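Local atomic coordinates of glideosome-associated protein 50 (PDB entry 3TGH), a protein that belongs to the glideosome complex of gliding and host-cell invasion and probably anchors it to the inner membrane complex of the malaria parasite. Residues W85-Q97 against Y118-Y130. Residues are numbered along the deposited sequence; the frame is centred on the assembly and turned at random.
Sequences WTGNYNAQLLKGQ and YPKWIMPNYWYHY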
loop_
_atom_site.group_PDB
_atom_site.type_symbol
_atom_site.label_atom_id
_atom_site.label_comp_id
_atom_site.label_asym_id
_atom_site.label_seq_id
_atom_site.Cartn_x
_atom_site.Cartn_y
_atom_site.Cartn_z
ATOM N N TRP A 85 10.622 -8.745 -7.520
ATOM C CA TRP A 85 10.703 -10.198 -7.687
ATOM C C TRP A 85 11.724 -10.686 -8.717
ATOM O O TRP A 85 12.095 -11.861 -8.702
ATOM C CB TRP A 85 9.322 -10.769 -8.009
ATOM C CG TRP A 85 8.469 -10.987 -6.807
ATOM C CD1 TRP A 85 7.420 -10.217 -6.390
ATOM C CD2 TRP A 85 8.584 -12.061 -5.857
ATOM N NE1 TRP A 85 6.880 -10.744 -5.229
ATOM C CE2 TRP A 85 7.569 -11.878 -4.890
ATOM C CE3 TRP A 85 9.433 -13.166 -5.743
ATOM C CZ2 TRP A 85 7.390 -12.757 -3.804
ATOM C CZ3 TRP A 85 9.254 -14.043 -4.658
ATOM C CH2 TRP A 85 8.244 -13.826 -3.707
ATOM N N THR A 86 12.172 -9.802 -9.607
ATOM C CA THR A 86 13.192 -10.159 -10.579
ATOM C C THR A 86 14.606 -10.010 -10.000
ATOM O O THR A 86 15.575 -10.371 -10.653
ATOM C CB THR A 86 13.047 -9.345 -11.890
ATOM O OG1 THR A 86 13.152 -7.945 -11.608
ATOM C CG2 THR A 86 11.708 -9.633 -12.549
ATOM N N GLY A 87 14.715 -9.499 -8.772
ATOM C CA GLY A 87 16.003 -9.410 -8.080
ATOM C C GLY A 87 16.015 -10.262 -6.822
ATOM O O GLY A 87 15.357 -11.299 -6.756
ATOM N N ASN A 88 16.768 -9.821 -5.820
ATOM C CA ASN A 88 16.887 -10.559 -4.555
ATOM C C ASN A 88 15.709 -10.194 -3.650
ATOM O O ASN A 88 15.811 -9.340 -2.761
ATOM C CB ASN A 88 18.239 -10.256 -3.892
ATOM C CG ASN A 88 18.597 -11.242 -2.796
ATOM O OD1 ASN A 88 17.725 -11.825 -2.160
ATOM N ND2 ASN A 88 19.897 -11.436 -2.576
ATOM N N TYR A 89 14.575 -10.833 -3.915
ATOM C CA TYR A 89 13.344 -10.582 -3.171
ATOM C C TYR A 89 13.492 -10.938 -1.687
ATOM O O TYR A 89 12.958 -10.243 -0.833
ATOM C CB TYR A 89 12.155 -11.339 -3.802
ATOM C CG TYR A 89 12.416 -12.811 -4.025
ATOM C CD1 TYR A 89 12.900 -13.286 -5.252
ATOM C CD2 TYR A 89 12.180 -13.730 -3.024
ATOM C CE1 TYR A 89 13.138 -14.629 -5.450
ATOM C CE2 TYR A 89 12.429 -15.076 -3.205
ATOM C CZ TYR A 89 12.906 -15.524 -4.422
ATOM O OH TYR A 89 13.149 -16.865 -4.602
ATOM N N ASN A 90 14.224 -12.014 -1.405
ATOM C CA ASN A 90 14.429 -12.499 -0.040
ATOM C C ASN A 90 15.168 -11.487 0.837
ATOM O O ASN A 90 14.884 -11.362 2.033
ATOM C CB ASN A 90 15.177 -13.837 -0.065
ATOM C CG ASN A 90 15.303 -14.458 1.307
ATOM O OD1 ASN A 90 16.404 -14.568 1.849
ATOM N ND2 ASN A 90 14.173 -14.853 1.888
ATOM N N ALA A 91 16.101 -10.752 0.240
ATOM C CA ALA A 91 16.800 -9.690 0.939
ATOM C C ALA A 91 15.857 -8.610 1.456
ATOM O O ALA A 91 16.051 -8.089 2.552
ATOM C CB ALA A 91 17.885 -9.068 0.034
ATOM N N GLN A 92 14.828 -8.272 0.677
ATOM C CA GLN A 92 13.861 -7.274 1.118
ATOM C C GLN A 92 13.009 -7.791 2.273
ATOM O O GLN A 92 12.624 -7.027 3.149
ATOM C CB GLN A 92 12.970 -6.844 -0.043
ATOM C CG GLN A 92 13.743 -6.189 -1.154
ATOM C CD GLN A 92 12.867 -5.375 -2.078
ATOM O OE1 GLN A 92 11.982 -4.631 -1.636
ATOM N NE2 GLN A 92 13.122 -5.493 -3.376
ATOM N N LEU A 93 12.721 -9.089 2.261
ATOM C CA LEU A 93 12.016 -9.750 3.357
ATOM C C LEU A 93 12.859 -9.745 4.641
ATOM O O LEU A 93 12.359 -9.418 5.734
ATOM C CB LEU A 93 11.647 -11.177 2.938
ATOM C CG LEU A 93 10.889 -12.037 3.951
ATOM C CD1 LEU A 93 9.470 -11.527 4.114
ATOM C CD2 LEU A 93 10.901 -13.512 3.535
ATOM N N LEU A 94 14.139 -10.094 4.523
ATOM C CA LEU A 94 15.005 -10.148 5.697
ATOM C C LEU A 94 15.199 -8.762 6.316
ATOM O O LEU A 94 15.244 -8.626 7.543
ATOM C CB LEU A 94 16.350 -10.791 5.354
ATOM C CG LEU A 94 16.285 -12.284 5.033
ATOM C CD1 LEU A 94 17.635 -12.766 4.517
ATOM C CD2 LEU A 94 15.825 -13.107 6.247
ATOM N N LYS A 95 15.299 -7.738 5.476
ATOM C CA LYS A 95 15.313 -6.358 5.968
ATOM C C LYS A 95 13.997 -6.036 6.678
ATOM O O LYS A 95 13.971 -5.275 7.648
ATOM C CB LYS A 95 15.513 -5.379 4.810
ATOM C CG LYS A 95 16.932 -5.302 4.309
ATOM C CD LYS A 95 17.656 -4.079 4.825
ATOM C CE LYS A 95 19.072 -4.028 4.283
ATOM N NZ LYS A 95 19.819 -2.831 4.755
ATOM N N GLY A 96 12.905 -6.611 6.170
ATOM C CA GLY A 96 11.548 -6.342 6.669
ATOM C C GLY A 96 11.198 -6.919 8.026
ATOM O O GLY A 96 10.151 -6.573 8.593
ATOM N N GLN A 97 12.066 -7.801 8.529
ATOM C CA GLN A 97 11.984 -8.317 9.892
ATOM C C GLN A 97 12.730 -7.367 10.831
ATOM O O GLN A 97 12.122 -6.729 11.693
ATOM C CB GLN A 97 12.610 -9.723 10.023
ATOM C CG GLN A 97 12.388 -10.679 8.870
ATOM C CD GLN A 97 10.941 -11.058 8.701
ATOM O OE1 GLN A 97 10.314 -11.589 9.620
ATOM N NE2 GLN A 97 10.403 -10.803 7.518
ATOM N N TYR A 118 15.863 7.687 8.781
ATOM C CA TYR A 118 14.943 7.302 7.707
ATOM C C TYR A 118 13.845 6.379 8.252
ATOM O O TYR A 118 13.964 5.872 9.374
ATOM C CB TYR A 118 15.724 6.631 6.577
ATOM C CG TYR A 118 16.701 5.574 7.045
ATOM C CD1 TYR A 118 18.060 5.857 7.160
ATOM C CD2 TYR A 118 16.267 4.298 7.381
ATOM C CE1 TYR A 118 18.957 4.895 7.588
ATOM C CE2 TYR A 118 17.156 3.327 7.810
ATOM C CZ TYR A 118 18.501 3.632 7.912
ATOM O OH TYR A 118 19.385 2.678 8.339
ATOM N N PRO A 119 12.767 6.160 7.476
ATOM C CA PRO A 119 11.669 5.357 8.023
ATOM C C PRO A 119 12.049 3.898 8.284
ATOM O O PRO A 119 12.946 3.364 7.634
ATOM C CB PRO A 119 10.588 5.445 6.934
ATOM C CG PRO A 119 10.913 6.674 6.156
ATOM C CD PRO A 119 12.396 6.799 6.198
ATOM N N LYS A 120 11.358 3.267 9.224
ATOM C CA LYS A 120 11.628 1.874 9.581
ATOM C C LYS A 120 10.958 0.931 8.564
ATOM O O LYS A 120 9.743 0.886 8.456
ATOM C CB LYS A 120 11.135 1.573 11.001
ATOM C CG LYS A 120 11.552 0.192 11.525
ATOM C CD LYS A 120 10.983 -0.107 12.900
ATOM C CE LYS A 120 11.505 -1.445 13.430
ATOM N NZ LYS A 120 10.969 -1.784 14.784
ATOM N N TRP A 121 11.778 0.178 7.842
ATOM C CA TRP A 121 11.326 -0.755 6.814
ATOM C C TRP A 121 10.595 -1.933 7.462
ATOM O O TRP A 121 11.184 -2.663 8.253
ATOM C CB TRP A 121 12.559 -1.228 6.048
ATOM C CG TRP A 121 12.328 -2.096 4.865
ATOM C CD1 TRP A 121 12.246 -3.457 4.854
ATOM C CD2 TRP A 121 12.219 -1.679 3.504
ATOM N NE1 TRP A 121 12.069 -3.913 3.574
ATOM C CE2 TRP A 121 12.053 -2.844 2.724
ATOM C CE3 TRP A 121 12.238 -0.436 2.866
ATOM C CZ2 TRP A 121 11.910 -2.799 1.340
ATOM C CZ3 TRP A 121 12.102 -0.401 1.483
ATOM C CH2 TRP A 121 11.932 -1.573 0.743
ATOM N N ILE A 122 9.311 -2.089 7.138
ATOM C CA ILE A 122 8.477 -3.145 7.698
ATOM C C ILE A 122 7.903 -3.994 6.568
ATOM O O ILE A 122 7.186 -3.491 5.699
ATOM C CB ILE A 122 7.340 -2.575 8.555
ATOM C CG1 ILE A 122 7.918 -1.770 9.724
ATOM C CG2 ILE A 122 6.437 -3.700 9.079
ATOM C CD1 ILE A 122 6.877 -1.220 10.658
ATOM N N MET A 123 8.258 -5.275 6.571
ATOM C CA MET A 123 7.666 -6.244 5.642
ATOM C C MET A 123 7.907 -7.641 6.240
ATOM O O MET A 123 8.849 -8.335 5.852
ATOM C CB MET A 123 8.263 -6.120 4.235
ATOM C CG MET A 123 7.419 -6.852 3.213
ATOM S SD MET A 123 8.025 -6.721 1.517
ATOM C CE MET A 123 9.347 -7.937 1.584
ATOM N N PRO A 124 7.072 -8.042 7.213
ATOM C CA PRO A 124 7.305 -9.296 7.958
ATOM C C PRO A 124 7.082 -10.567 7.121
ATOM O O PRO A 124 7.591 -11.642 7.469
ATOM C CB PRO A 124 6.311 -9.210 9.116
ATOM C CG PRO A 124 5.244 -8.305 8.635
ATOM C CD PRO A 124 5.887 -7.322 7.705
ATOM N N ASN A 125 6.336 -10.417 6.027
ATOM C CA ASN A 125 6.103 -11.467 5.049
ATOM C C ASN A 125 5.662 -10.767 3.762
ATOM O O ASN A 125 5.393 -9.557 3.776
ATOM C CB ASN A 125 5.035 -12.449 5.535
ATOM C CG ASN A 125 4.882 -13.662 4.616
ATOM O OD1 ASN A 125 5.864 -14.191 4.104
ATOM N ND2 ASN A 125 3.641 -14.085 4.392
ATOM N N TYR A 126 5.598 -11.514 2.665
ATOM C CA TYR A 126 5.185 -10.957 1.375
ATOM C C TYR A 126 3.733 -10.461 1.414
ATOM O O TYR A 126 3.374 -9.557 0.661
ATOM C CB TYR A 126 5.401 -11.987 0.265
ATOM C CG TYR A 126 6.848 -12.422 0.146
ATOM C CD1 TYR A 126 7.823 -11.533 -0.302
ATOM C CD2 TYR A 126 7.254 -13.694 0.550
ATOM C CE1 TYR A 126 9.159 -11.905 -0.379
ATOM C CE2 TYR A 126 8.601 -14.077 0.474
ATOM C CZ TYR A 126 9.542 -13.176 0.003
ATOM O OH TYR A 126 10.873 -13.525 -0.082
ATOM N N TRP A 127 2.924 -11.054 2.294
ATOM C CA TRP A 127 1.581 -10.591 2.600
ATOM C C TRP A 127 1.412 -10.599 4.121
ATOM O O TRP A 127 1.965 -11.466 4.813
ATOM C CB TRP A 127 0.505 -11.459 1.930
ATOM C CG TRP A 127 0.470 -12.882 2.410
ATOM C CD1 TRP A 127 -0.343 -13.408 3.362
ATOM C CD2 TRP A 127 1.304 -13.947 1.953
ATOM N NE1 TRP A 127 -0.069 -14.752 3.527
ATOM C CE2 TRP A 127 0.944 -15.100 2.672
ATOM C CE3 TRP A 127 2.322 -14.039 0.991
ATOM C CZ2 TRP A 127 1.574 -16.332 2.475
ATOM C CZ3 TRP A 127 2.950 -15.256 0.796
ATOM C CH2 TRP A 127 2.572 -16.390 1.532
ATOM N N TYR A 128 0.652 -9.639 4.637
ATOM C CA TYR A 128 0.486 -9.476 6.090
ATOM C C TYR A 128 -0.622 -8.460 6.391
ATOM O O TYR A 128 -1.335 -8.008 5.485
ATOM C CB TYR A 128 1.826 -9.073 6.756
ATOM C CG TYR A 128 2.399 -7.733 6.314
ATOM C CD1 TYR A 128 3.129 -7.623 5.137
ATOM C CD2 TYR A 128 2.231 -6.582 7.097
ATOM C CE1 TYR A 128 3.639 -6.415 4.715
ATOM C CE2 TYR A 128 2.756 -5.358 6.697
ATOM C CZ TYR A 128 3.447 -5.279 5.490
ATOM O OH TYR A 128 3.977 -4.078 5.085
ATOM N N HIS A 129 -0.799 -8.126 7.664
ATOM C CA HIS A 129 -1.824 -7.160 8.069
ATOM C C HIS A 129 -1.331 -6.327 9.226
ATOM O O HIS A 129 -0.391 -6.717 9.920
ATOM C CB HIS A 129 -3.109 -7.880 8.474
ATOM C CG HIS A 129 -2.878 -8.987 9.449
ATOM N ND1 HIS A 129 -2.758 -10.302 9.061
ATOM C CD2 HIS A 129 -2.673 -8.970 10.789
ATOM C CE1 HIS A 129 -2.535 -11.054 10.123
ATOM N NE2 HIS A 129 -2.484 -10.271 11.186
ATOM N N TYR A 130 -1.985 -5.188 9.418
ATOM C CA TYR A 130 -1.718 -4.271 10.519
ATOM C C TYR A 130 -3.066 -3.698 10.948
ATOM O O TYR A 130 -3.746 -3.026 10.177
ATOM C CB TYR A 130 -0.767 -3.164 10.060
ATOM C CG TYR A 130 -0.596 -2.015 11.031
ATOM C CD1 TYR A 130 -0.074 -2.223 12.301
ATOM C CD2 TYR A 130 -0.927 -0.706 10.660
ATOM C CE1 TYR A 130 0.094 -1.163 13.196
ATOM C CE2 TYR A 130 -0.765 0.358 11.545
ATOM C CZ TYR A 130 -0.254 0.121 12.808
ATOM O OH TYR A 130 -0.089 1.174 13.677
HETATM O O HOH W 1 11.701 -15.923 0.902
HETATM O O HOH W 2 7.961 -12.331 10.172
#
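In the calcineurin-like phosphoesterase fold of this protein, helix 89-97 packs across edge strand 120-122 of one sheet and the connection leading to strand 128-136 of the other. The strand and helix axes approach to 6.7 Å, and such closeness suits Gly96: its CA sits at the edge of the Trp121 ring and makes a CA-H...O contact of 3.5 Å with Met123 O, glycine letting the two backbones come this near. Trp121 projects toward the helix with CG anti to its own N (chi1 -175°), which lets the indole NE1 donate to Gln92 O at 3.2 Å, in the carbonyl plane and on a lone pair. That oxygen also takes a weak bond from Gly96 N, while Gln92 OE1, at the edge of the six-membered ring of Trp121, bonds to Asn44. Two residues beyond Trp121, Met123 N gives a nearly straight bond (169°) to Gly96 O. Met123, unbranched and flexible, bends at chi3 to bring its methyl CE 3.6 Å from Leu93 N.

Tyr126 fills the other end with a broad flat ring. Leu93 touches it through CD2, 3.8 Å from Tyr126 CZ, while CD1 lies over one face and reaches Asn125 CA. Trp85 covers the opposite face, its CH2 above the ring centre, with the two planes turned 38° apart. The hydroxyl reaches the edge of the Tyr89 ring and is linked by a water to Asn90 ND2. Trp85 NE1 in turn bonds to Asp158 OD2, and the Trp85 side chain is about 9 Å from that of His233, which binds a metal cation.

At the C-terminal end of the segment, the folded side chain of Gln97 uses both N-H groups of its amide: NE2 donates to Leu93 O within the helix and to Pro124 O across the contact at 2.9 Å, approaching the latter oxygen from well above its carbonyl plane and so not on a lone pair.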